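Local coordinates for xyloglucan-specific endo-beta-1,4-glucanase BoGH9A (Bacteroides ovatus, PDB 6DHT), which cleaves the beta-1,4-glucan backbone of xyloglucan internally, releasing xyloglucan oligosaccharides during xyloglucan degradation, at residues E30-V35 against P423-Y428. Sequence-based numbering, arbitrary orientation.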
# COMPACT_ATOMS: atom_id res chain seq x y z
N GLU A 30 -11.41 19.24 -7.77
CA GLU A 30 -10.87 19.68 -9.04
C GLU A 30 -11.21 18.58 -10.05
O GLU A 30 -11.14 17.38 -9.75
CB GLU A 30 -9.37 19.88 -8.92
CG GLU A 30 -8.65 20.38 -10.16
CD GLU A 30 -7.16 20.56 -9.88
OE1 GLU A 30 -6.39 19.59 -10.04
OE2 GLU A 30 -6.76 21.65 -9.45
N LYS A 31 -11.62 19.00 -11.24
CA LYS A 31 -12.04 18.04 -12.27
C LYS A 31 -11.31 18.31 -13.57
O LYS A 31 -11.65 19.23 -14.31
CB LYS A 31 -13.56 18.08 -12.47
CG LYS A 31 -14.30 17.92 -11.17
CD LYS A 31 -15.83 17.91 -11.30
CE LYS A 31 -16.50 17.95 -9.95
NZ LYS A 31 -16.22 19.26 -9.29
N ILE A 32 -10.31 17.49 -13.84
CA ILE A 32 -9.42 17.68 -14.96
C ILE A 32 -9.24 16.40 -15.75
O ILE A 32 -9.04 15.31 -15.19
CB ILE A 32 -8.07 18.28 -14.52
CG1 ILE A 32 -8.30 19.75 -14.12
CG2 ILE A 32 -7.00 18.14 -15.64
CD1 ILE A 32 -7.10 20.48 -13.69
N ALA A 33 -9.36 16.52 -17.08
CA ALA A 33 -9.04 15.45 -18.00
C ALA A 33 -7.91 15.96 -18.88
O ALA A 33 -7.72 17.16 -18.98
CB ALA A 33 -10.26 15.09 -18.84
N VAL A 34 -7.14 15.04 -19.44
CA VAL A 34 -6.03 15.41 -20.31
C VAL A 34 -6.13 14.62 -21.60
O VAL A 34 -6.22 13.39 -21.60
CB VAL A 34 -4.68 15.12 -19.64
CG1 VAL A 34 -3.54 15.35 -20.62
CG2 VAL A 34 -4.51 16.00 -18.42
N VAL A 35 -6.09 15.34 -22.73
CA VAL A 35 -6.04 14.67 -24.01
C VAL A 35 -4.58 14.31 -24.27
O VAL A 35 -3.70 15.17 -24.20
CB VAL A 35 -6.57 15.57 -25.11
CG1 VAL A 35 -6.58 14.82 -26.42
CG2 VAL A 35 -7.96 16.06 -24.81
N PRO A 423 2.13 18.01 -17.83
CA PRO A 423 1.22 17.47 -18.84
C PRO A 423 0.00 16.76 -18.28
O PRO A 423 -1.11 16.97 -18.77
CB PRO A 423 2.10 16.52 -19.64
CG PRO A 423 3.46 17.09 -19.53
CD PRO A 423 3.53 17.67 -18.12
N PHE A 424 0.18 15.98 -17.21
CA PHE A 424 -0.94 15.23 -16.65
C PHE A 424 -1.50 15.84 -15.37
O PHE A 424 -2.34 15.25 -14.71
CB PHE A 424 -0.57 13.76 -16.49
CG PHE A 424 -0.52 13.02 -17.80
CD1 PHE A 424 -1.68 12.72 -18.47
CD2 PHE A 424 0.69 12.63 -18.34
CE1 PHE A 424 -1.65 12.09 -19.69
CE2 PHE A 424 0.72 11.98 -19.57
CZ PHE A 424 -0.46 11.71 -20.22
N HIS A 425 -1.06 17.07 -15.07
CA HIS A 425 -1.62 17.87 -13.99
C HIS A 425 -1.53 17.16 -12.62
O HIS A 425 -2.52 17.06 -11.90
CB HIS A 425 -3.06 18.29 -14.29
CG HIS A 425 -3.45 19.60 -13.69
ND1 HIS A 425 -3.05 20.81 -14.23
CD2 HIS A 425 -4.18 19.91 -12.59
CE1 HIS A 425 -3.53 21.80 -13.49
NE2 HIS A 425 -4.22 21.28 -12.49
N ALA A 426 -0.36 16.63 -12.30
CA ALA A 426 -0.13 15.96 -11.00
C ALA A 426 1.32 16.06 -10.60
O ALA A 426 2.19 16.15 -11.44
CB ALA A 426 -0.53 14.48 -11.04
N PRO A 427 1.59 16.01 -9.29
CA PRO A 427 3.00 16.03 -8.90
C PRO A 427 3.79 14.85 -9.43
O PRO A 427 4.97 14.97 -9.76
CB PRO A 427 2.94 15.97 -7.37
CG PRO A 427 1.60 16.34 -6.98
CD PRO A 427 0.68 16.14 -8.14
N TYR A 428 3.14 13.69 -9.49
CA TYR A 428 3.76 12.48 -9.98
C TYR A 428 3.59 12.34 -11.50
O TYR A 428 2.52 12.58 -12.04
CB TYR A 428 3.12 11.26 -9.30
CG TYR A 428 3.65 9.96 -9.87
CD1 TYR A 428 4.84 9.41 -9.42
CD2 TYR A 428 3.00 9.31 -10.91
CE1 TYR A 428 5.34 8.24 -9.95
CE2 TYR A 428 3.50 8.14 -11.44
CZ TYR A 428 4.68 7.62 -10.98
OH TYR A 428 5.20 6.44 -11.50
O HOH W 1 -5.64 23.69 -11.45
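Glu30, Ile32 and Val34 of the N-terminal Ig-like domain face His425, Phe424 and Pro423 in an irregular loop of the family 9 catalytic domain, whose fold is an (alpha/alpha)6 barrel, as part of the interdomain seam. The bond to His425 CB is directed toward the strand. This CB comes 4.2 Å from Ile32 CG2. CG and CE1 each lie 3.8 Å from Ile32 CD1, which covers one imidazole face, ND1 included, in a CH-pi contact. CD2 meets Glu30 OE1 edge-on at 3.4 Å, the carboxylate being turned 66° from the ring. At the tip, NE2 hydrogen-bonds in the ring plane to a water 3.0 Å away, which donates to Glu30 OE2. Glu30 gets there on an extended chain, with CG anti to the backbone N (chi1 -178°), and OE1 also forms a salt bridge with Arg469. With an alanine for His425, the bridging water would probably lose its mate at NE2 and the Ile32 methyl its aromatic cover. Arg477 links the backbones, bonding Ile32 O and Phe424 O. Farther along, Val34 turns both methyls to the Pro423 carbonyl oxygen, CG1 at 3.5 Å and CG2 at 3.6 Å, while CG1 also approaches Phe424 CD1 obliquely at 3.9 Å.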